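Glutamyl-tRNA(Gln) amidotransferase subunit B, mitochondrial (PDB 4N0H) is the B subunit of a mitochondrial amidotransferase complex from yeast and contains a catalytic domain of the GatB/GatE family. Local coordinates at residues Gln103-Gly114 with Ile135-Asp143; Lys116-Asp124 with Arg185-Asn193. One frame throughout, in Å; residues are numbered along the deposited sequence.

Contact 1. Residues Gln103-Gly114 with Ile135-Asp143; sequences QLTQHYRPFARG and ILQLQIEQD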
# COMPACT_ATOMS: atom_id res chain seq x y z
N GLN B 103 7.36 -9.23 6.05
CA GLN B 103 8.44 -9.61 5.15
C GLN B 103 7.87 -9.74 3.74
O GLN B 103 6.78 -10.28 3.56
CB GLN B 103 9.04 -10.94 5.58
CG GLN B 103 10.08 -11.50 4.63
CD GLN B 103 10.36 -12.98 4.85
OE1 GLN B 103 11.49 -13.44 4.72
NE2 GLN B 103 9.32 -13.74 5.17
N LEU B 104 8.59 -9.22 2.75
CA LEU B 104 8.23 -9.44 1.35
C LEU B 104 8.81 -10.76 0.86
O LEU B 104 10.01 -11.02 1.01
CB LEU B 104 8.71 -8.28 0.48
CG LEU B 104 7.88 -7.01 0.63
CD1 LEU B 104 8.57 -5.82 -0.03
CD2 LEU B 104 6.49 -7.23 0.03
N THR B 105 7.95 -11.59 0.29
CA THR B 105 8.31 -12.94 -0.13
C THR B 105 7.34 -13.39 -1.21
O THR B 105 6.26 -12.83 -1.33
CB THR B 105 8.26 -13.94 1.06
OG1 THR B 105 8.65 -15.24 0.61
CG2 THR B 105 6.86 -14.00 1.65
N GLN B 106 7.73 -14.38 -1.99
CA GLN B 106 6.88 -14.85 -3.07
C GLN B 106 6.07 -16.08 -2.67
O GLN B 106 6.38 -17.20 -3.06
CB GLN B 106 7.71 -15.16 -4.31
CG GLN B 106 8.59 -14.01 -4.74
CD GLN B 106 9.19 -14.24 -6.11
OE1 GLN B 106 10.01 -15.13 -6.29
NE2 GLN B 106 8.76 -13.44 -7.09
N HIS B 107 5.02 -15.85 -1.88
CA HIS B 107 4.21 -16.93 -1.34
C HIS B 107 3.28 -17.57 -2.38
O HIS B 107 3.37 -18.76 -2.65
CB HIS B 107 3.40 -16.43 -0.14
CG HIS B 107 2.51 -17.47 0.47
ND1 HIS B 107 1.14 -17.45 0.32
CD2 HIS B 107 2.79 -18.56 1.22
CE1 HIS B 107 0.62 -18.49 0.96
NE2 HIS B 107 1.60 -19.17 1.51
N TYR B 108 2.39 -16.77 -2.96
CA TYR B 108 1.38 -17.28 -3.88
C TYR B 108 1.93 -17.61 -5.27
O TYR B 108 1.46 -18.54 -5.92
CB TYR B 108 0.22 -16.28 -4.04
CG TYR B 108 -0.56 -16.03 -2.77
CD1 TYR B 108 -1.33 -17.03 -2.18
CD2 TYR B 108 -0.54 -14.78 -2.16
CE1 TYR B 108 -2.04 -16.79 -1.02
CE2 TYR B 108 -1.25 -14.53 -1.00
CZ TYR B 108 -2.00 -15.54 -0.44
OH TYR B 108 -2.71 -15.31 0.72
N ARG B 109 2.89 -16.82 -5.73
CA ARG B 109 3.44 -16.98 -7.08
C ARG B 109 4.96 -16.92 -7.07
O ARG B 109 5.55 -15.85 -7.25
CB ARG B 109 2.87 -15.92 -8.03
CG ARG B 109 1.35 -15.91 -8.11
CD ARG B 109 0.87 -15.15 -9.34
NE ARG B 109 1.46 -15.70 -10.56
CZ ARG B 109 0.95 -16.72 -11.24
NH1 ARG B 109 -0.16 -17.31 -10.83
NH2 ARG B 109 1.56 -17.15 -12.34
N PRO B 110 5.61 -18.07 -6.87
CA PRO B 110 7.07 -18.15 -6.79
C PRO B 110 7.73 -17.86 -8.14
O PRO B 110 7.08 -17.97 -9.19
CB PRO B 110 7.32 -19.60 -6.36
CG PRO B 110 6.11 -20.34 -6.81
CD PRO B 110 4.97 -19.37 -6.66
N PHE B 111 9.01 -17.49 -8.11
CA PHE B 111 9.76 -17.16 -9.31
C PHE B 111 9.82 -18.32 -10.31
O PHE B 111 9.68 -18.12 -11.51
CB PHE B 111 11.18 -16.70 -8.96
CG PHE B 111 11.97 -16.20 -10.15
CD1 PHE B 111 12.82 -17.05 -10.85
CD2 PHE B 111 11.84 -14.89 -10.58
CE1 PHE B 111 13.54 -16.60 -11.95
CE2 PHE B 111 12.56 -14.43 -11.68
CZ PHE B 111 13.40 -15.28 -12.36
N ALA B 112 10.04 -19.53 -9.80
CA ALA B 112 10.14 -20.72 -10.65
C ALA B 112 9.61 -21.96 -9.94
O ALA B 112 9.53 -22.00 -8.71
CB ALA B 112 11.58 -20.94 -11.09
N ARG B 113 9.26 -22.96 -10.73
CA ARG B 113 8.81 -24.23 -10.19
C ARG B 113 9.46 -25.38 -10.94
O ARG B 113 9.92 -25.22 -12.08
CB ARG B 113 7.28 -24.34 -10.25
CG ARG B 113 6.55 -23.48 -9.23
CD ARG B 113 5.04 -23.52 -9.44
NE ARG B 113 4.60 -22.58 -10.46
CZ ARG B 113 3.44 -22.68 -11.11
NH1 ARG B 113 2.61 -23.68 -10.86
NH2 ARG B 113 3.11 -21.78 -12.03
N GLY B 114 9.51 -26.54 -10.31
CA GLY B 114 10.12 -27.71 -10.92
C GLY B 114 11.63 -27.61 -10.93
O GLY B 114 12.22 -26.78 -10.23
N ILE B 135 13.02 -30.38 -7.45
CA ILE B 135 12.81 -29.09 -6.81
C ILE B 135 11.33 -28.71 -6.89
O ILE B 135 10.73 -28.77 -7.96
CB ILE B 135 13.65 -27.99 -7.48
CG1 ILE B 135 15.12 -28.41 -7.57
CG2 ILE B 135 13.50 -26.67 -6.73
CD1 ILE B 135 15.77 -28.68 -6.23
N LEU B 136 10.75 -28.32 -5.76
CA LEU B 136 9.36 -27.89 -5.74
C LEU B 136 9.27 -26.50 -6.35
O LEU B 136 8.57 -26.28 -7.34
CB LEU B 136 8.84 -27.85 -4.29
CG LEU B 136 7.35 -28.03 -3.99
CD1 LEU B 136 7.08 -27.68 -2.53
CD2 LEU B 136 6.44 -27.22 -4.90
N GLN B 137 9.97 -25.55 -5.74
CA GLN B 137 9.91 -24.16 -6.17
C GLN B 137 11.11 -23.34 -5.71
O GLN B 137 11.92 -23.78 -4.90
CB GLN B 137 8.62 -23.51 -5.68
CG GLN B 137 8.52 -23.44 -4.17
CD GLN B 137 7.14 -23.02 -3.70
OE1 GLN B 137 7.00 -22.15 -2.85
NE2 GLN B 137 6.11 -23.65 -4.26
N LEU B 138 11.17 -22.12 -6.23
CA LEU B 138 12.29 -21.22 -6.03
C LEU B 138 11.68 -19.84 -5.77
O LEU B 138 10.91 -19.35 -6.59
CB LEU B 138 13.12 -21.22 -7.32
CG LEU B 138 14.57 -20.78 -7.39
CD1 LEU B 138 15.25 -21.56 -8.51
CD2 LEU B 138 14.66 -19.29 -7.65
N GLN B 139 12.01 -19.23 -4.64
CA GLN B 139 11.39 -17.96 -4.25
C GLN B 139 12.42 -16.88 -3.90
O GLN B 139 13.44 -17.16 -3.28
CB GLN B 139 10.47 -18.15 -3.04
CG GLN B 139 9.27 -19.05 -3.27
CD GLN B 139 8.38 -19.18 -2.04
OE1 GLN B 139 8.77 -18.78 -0.94
NE2 GLN B 139 7.18 -19.72 -2.23
N ILE B 140 12.13 -15.64 -4.28
CA ILE B 140 12.96 -14.50 -3.87
C ILE B 140 12.29 -13.85 -2.66
O ILE B 140 11.08 -13.64 -2.66
CB ILE B 140 13.09 -13.46 -4.99
CG1 ILE B 140 13.71 -14.08 -6.24
CG2 ILE B 140 13.91 -12.26 -4.52
CD1 ILE B 140 13.51 -13.25 -7.50
N GLU B 141 13.07 -13.55 -1.63
CA GLU B 141 12.51 -12.89 -0.45
C GLU B 141 13.51 -12.04 0.33
O GLU B 141 14.72 -12.17 0.15
CB GLU B 141 11.85 -13.92 0.48
CG GLU B 141 12.80 -14.95 1.03
CD GLU B 141 12.08 -16.00 1.86
OE1 GLU B 141 12.68 -16.51 2.82
OE2 GLU B 141 10.91 -16.31 1.53
N GLN B 142 12.98 -11.18 1.19
CA GLN B 142 13.79 -10.29 2.02
C GLN B 142 14.39 -11.00 3.21
O GLN B 142 13.71 -11.80 3.86
CB GLN B 142 12.93 -9.15 2.57
CG GLN B 142 12.64 -8.02 1.63
CD GLN B 142 11.80 -6.94 2.30
OE1 GLN B 142 10.85 -7.24 3.03
NE2 GLN B 142 12.17 -5.68 2.08
N ASP B 143 15.64 -10.69 3.52
CA ASP B 143 16.21 -11.10 4.80
C ASP B 143 15.78 -10.10 5.87
O ASP B 143 15.38 -8.97 5.55
CB ASP B 143 17.75 -11.16 4.72
CG ASP B 143 18.35 -12.15 5.71
OD1 ASP B 143 19.56 -12.43 5.61
OD2 ASP B 143 17.62 -12.66 6.59

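Contact 2. Residues Lys116-Asp124 with Arg185-Asn193; sequences KINLSKELD and RAFIKKYQN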
# COMPACT_ATOMS: atom_id res chain seq x y z
N LYS B 116 15.49 -29.90 -10.88
CA LYS B 116 16.05 -31.03 -10.15
C LYS B 116 17.56 -30.93 -10.03
O LYS B 116 18.20 -30.13 -10.72
CB LYS B 116 15.69 -32.34 -10.86
CG LYS B 116 16.36 -32.46 -12.22
CD LYS B 116 15.86 -33.67 -12.99
CE LYS B 116 16.60 -33.81 -14.31
NZ LYS B 116 16.02 -34.88 -15.17
N ILE B 117 18.13 -31.77 -9.17
CA ILE B 117 19.58 -31.93 -9.10
C ILE B 117 19.93 -33.42 -9.15
O ILE B 117 19.39 -34.22 -8.39
CB ILE B 117 20.18 -31.27 -7.84
CG1 ILE B 117 20.16 -29.75 -7.99
CG2 ILE B 117 21.61 -31.74 -7.61
CD1 ILE B 117 20.94 -29.01 -6.92
N ASN B 118 20.82 -33.78 -10.07
CA ASN B 118 21.22 -35.17 -10.24
C ASN B 118 22.39 -35.57 -9.35
O ASN B 118 23.40 -34.86 -9.29
CB ASN B 118 21.55 -35.45 -11.70
CG ASN B 118 20.33 -35.42 -12.59
OD1 ASN B 118 19.30 -36.01 -12.26
ND2 ASN B 118 20.42 -34.72 -13.72
N LEU B 119 22.24 -36.69 -8.66
CA LEU B 119 23.31 -37.24 -7.84
C LEU B 119 23.70 -38.61 -8.38
O LEU B 119 22.84 -39.39 -8.79
CB LEU B 119 22.87 -37.36 -6.38
CG LEU B 119 22.34 -36.09 -5.71
CD1 LEU B 119 21.82 -36.39 -4.32
CD2 LEU B 119 23.41 -35.01 -5.66
N SER B 120 25.00 -38.91 -8.38
CA SER B 120 25.49 -40.20 -8.85
C SER B 120 26.50 -40.78 -7.87
O SER B 120 27.20 -40.04 -7.18
CB SER B 120 26.13 -40.06 -10.23
OG SER B 120 27.27 -39.23 -10.18
N LYS B 121 26.57 -42.11 -7.81
CA LYS B 121 27.56 -42.79 -6.98
C LYS B 121 28.96 -42.40 -7.42
O LYS B 121 29.84 -42.15 -6.59
CB LYS B 121 27.39 -44.31 -7.08
CG LYS B 121 28.60 -45.10 -6.57
CD LYS B 121 28.19 -46.29 -5.71
CE LYS B 121 27.29 -47.25 -6.45
NZ LYS B 121 26.84 -48.38 -5.58
N GLU B 122 29.13 -42.33 -8.73
CA GLU B 122 30.42 -42.03 -9.35
C GLU B 122 31.02 -40.71 -8.89
O GLU B 122 32.23 -40.61 -8.68
CB GLU B 122 30.26 -42.04 -10.87
CG GLU B 122 31.49 -41.59 -11.64
CD GLU B 122 31.22 -41.47 -13.13
OE1 GLU B 122 31.98 -40.76 -13.81
OE2 GLU B 122 30.25 -42.09 -13.61
N LEU B 123 30.18 -39.70 -8.71
CA LEU B 123 30.65 -38.35 -8.41
C LEU B 123 30.31 -37.87 -7.00
O LEU B 123 30.98 -36.98 -6.47
CB LEU B 123 30.09 -37.35 -9.43
CG LEU B 123 30.53 -37.52 -10.88
CD1 LEU B 123 29.73 -36.58 -11.78
CD2 LEU B 123 32.02 -37.27 -11.03
N ASP B 124 29.29 -38.46 -6.39
CA ASP B 124 28.72 -37.89 -5.17
C ASP B 124 28.79 -38.79 -3.94
O ASP B 124 28.21 -38.46 -2.90
CB ASP B 124 27.28 -37.45 -5.42
CG ASP B 124 27.18 -36.37 -6.48
OD1 ASP B 124 27.79 -35.30 -6.29
OD2 ASP B 124 26.50 -36.60 -7.51
N ARG B 185 23.62 -35.00 2.52
CA ARG B 185 24.97 -34.44 2.55
C ARG B 185 25.49 -34.12 1.15
O ARG B 185 26.09 -33.06 0.93
CB ARG B 185 25.93 -35.39 3.28
CG ARG B 185 27.40 -35.05 3.07
CD ARG B 185 28.32 -35.86 3.98
NE ARG B 185 28.45 -35.25 5.31
CZ ARG B 185 28.02 -35.81 6.44
NH1 ARG B 185 27.43 -37.00 6.42
NH2 ARG B 185 28.19 -35.17 7.59
N ALA B 186 25.27 -35.03 0.21
CA ALA B 186 25.75 -34.86 -1.16
C ALA B 186 25.04 -33.71 -1.87
O ALA B 186 25.64 -33.00 -2.68
CB ALA B 186 25.60 -36.15 -1.95
N PHE B 187 23.76 -33.53 -1.58
CA PHE B 187 22.97 -32.46 -2.19
C PHE B 187 23.42 -31.08 -1.72
O PHE B 187 23.64 -30.18 -2.53
CB PHE B 187 21.48 -32.66 -1.89
CG PHE B 187 20.59 -31.62 -2.51
CD1 PHE B 187 20.08 -31.79 -3.78
CD2 PHE B 187 20.26 -30.47 -1.80
CE1 PHE B 187 19.26 -30.82 -4.35
CE2 PHE B 187 19.44 -29.50 -2.36
CZ PHE B 187 18.94 -29.68 -3.63
N ILE B 188 23.53 -30.92 -0.41
CA ILE B 188 23.98 -29.66 0.18
C ILE B 188 25.35 -29.28 -0.36
O ILE B 188 25.59 -28.12 -0.69
CB ILE B 188 24.04 -29.77 1.72
CG1 ILE B 188 22.64 -29.99 2.29
CG2 ILE B 188 24.68 -28.53 2.32
CD1 ILE B 188 22.62 -30.20 3.78
N LYS B 189 26.22 -30.27 -0.48
CA LYS B 189 27.56 -30.07 -1.01
C LYS B 189 27.53 -29.57 -2.46
O LYS B 189 28.22 -28.61 -2.80
CB LYS B 189 28.36 -31.37 -0.94
CG LYS B 189 29.85 -31.21 -1.19
CD LYS B 189 30.49 -32.56 -1.49
CE LYS B 189 31.97 -32.57 -1.15
NZ LYS B 189 32.19 -32.54 0.32
N LYS B 190 26.72 -30.21 -3.29
CA LYS B 190 26.63 -29.83 -4.70
C LYS B 190 25.90 -28.50 -4.88
O LYS B 190 26.26 -27.70 -5.74
CB LYS B 190 25.96 -30.92 -5.54
CG LYS B 190 25.95 -30.62 -7.03
CD LYS B 190 25.37 -31.76 -7.86
CE LYS B 190 26.16 -33.04 -7.67
NZ LYS B 190 25.98 -33.99 -8.80
N TYR B 191 24.87 -28.28 -4.07
CA TYR B 191 24.14 -27.02 -4.14
C TYR B 191 25.04 -25.84 -3.78
O TYR B 191 24.99 -24.79 -4.42
CB TYR B 191 22.90 -27.04 -3.25
CG TYR B 191 22.01 -25.83 -3.44
CD1 TYR B 191 21.45 -25.56 -4.68
CD2 TYR B 191 21.74 -24.96 -2.40
CE1 TYR B 191 20.64 -24.46 -4.88
CE2 TYR B 191 20.93 -23.85 -2.58
CZ TYR B 191 20.38 -23.61 -3.83
OH TYR B 191 19.57 -22.52 -4.03
N GLN B 192 25.88 -26.03 -2.76
CA GLN B 192 26.88 -25.03 -2.38
C GLN B 192 27.80 -24.71 -3.54
O GLN B 192 28.02 -23.55 -3.87
CB GLN B 192 27.71 -25.53 -1.20
CG GLN B 192 27.08 -25.34 0.16
CD GLN B 192 28.03 -25.71 1.29
OE1 GLN B 192 28.33 -26.88 1.50
NE2 GLN B 192 28.51 -24.70 2.01
N ASN B 193 28.36 -25.76 -4.16
CA ASN B 193 29.22 -25.59 -5.32
C ASN B 193 28.53 -24.86 -6.47
O ASN B 193 29.13 -24.00 -7.11
CB ASN B 193 29.75 -26.94 -5.80
CG ASN B 193 31.10 -27.25 -5.23
OD1 ASN B 193 31.23 -27.67 -4.08
ND2 ASN B 193 32.14 -27.03 -6.03

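Contact 1. Residues Gln103-Gly114 with Ile135-Asp143
Ala112 and Leu138 form an antiparallel hydrogen-bonded pair and Arg113 and Gln137 the non-hydrogen-bonded pair beside it, while at the far end strand 103-105 runs at 165° to strand 135-142. Leu138 N gives a bond to Ala112 O at 3.0 Å, and the return bond from Ala112 N to Leu138 O is weak. Gly114 N gives a further hydrogen bond to Leu136 O.

Between the two ends the chain leaves the strand, with residues 107-109 turned away, and side chains take over part of the bonding. The extended chain of Gln106 lies alongside Ile140 and brings OE1 to 3.0 Å from Ile140 N in a nearly straight bond, with the donor tilted from the amide plane. The amide of Gln142 plays the same part beside strand 103-105. Its OE1 accepts from Leu104 N at 3.0 Å, while the Gln142 backbone N bonds to Leu104 O, so Leu104 is gripped at both N and O. The NE2 of Gln142 turns to Asn166.

The side chains of Thr105 and Glu141 run alongside each other. A chi1 of -179° puts Thr105 OG1 opposite its own N, where it donates to Glu141 OE2 at 2.7 Å, on the anti side and a little out of the carboxylate plane.

The apolar contacts gather around Phe111. Its CD2 lies 3.9 Å from Ile140 CD1, and its CD1 is 4.3 Å from Leu138 CD2. Ala112 CB packs on Leu138 CB at 4.1 Å. Helix 65-78 covers this group through Leu74 and Ser75. On the loop, Pro110 CB rests 3.7 Å from Gln139 CG.

Leu138 stands opposite two residues, Phe111 and Ala112, which makes a classic beta bulge where an interrupted strand rejoins its antiparallel neighbour in the central sheet of the GatB/GatE catalytic domain.

Contact 2. Residues Lys116-Asp124 with Arg185-Asn193
A helix packed on a beta-sheet forms this contact: helix 185-193 lies against strand 116-120 and the short helical turn that follows it. The segment axes come within 9.5 Å at an angle of 120°.

Ile117 points toward the helix and lies roughly perpendicular to the Phe187 side chain. Its CD1 lies 3.6 Å from Phe187 CE1 and also touches Tyr191 CD1, so one methyl meets two rings. Phe187 has CG anti to its backbone N (chi1 -179°), which carries the ring down toward the sheet, where Leu18, Ile20 and Ile133 also pack against it.

Lys190 provides the polar part. Its chain runs antiparallel to the side chains of Ile117 and Leu119, with CD 3.8 Å from Ile117 CG2. A bend at chi3 (-60°) then brings NZ within bonding distance of two acceptors. It donates to Asn118 O at 2.8 Å and forms a salt bridge with Asp124 OD2 at 3.0 Å, on the syn side of the carboxylate. The anti lone pair of the same OD2 takes Ser120 N at 2.9 Å. Two donors hold this oxygen, one on each side, which should limit rotation of the carboxylate.

Ser120 is the N-cap of helix 121-124, and its OG accepts from Leu123 N. This is helix-on-sheet packing of an alpha/beta domain, apolar against the sheet and closed by a lysine-aspartate salt bridge beside a capped helical turn.

Contacts 1 and 2 share strand 102-120, and their centres are about 22 Å apart. Contact 1 lies nearer the centre of the chain, and contact 2 is further out. Along the chain the segments alternate: 103-114, 116-124, 135-143, then 185-193. Strand 102-120 pairs with strand 130-142 along both contacts, and in contact 2 it also meets helix 181-197. Ile135 joins the two: its CG1 packs on Lys116 N and its CD1 on Phe187 CZ. Together they tie strand pairing within the mixed sheet to the helix packed on it, all within the GatB/GatE catalytic domain.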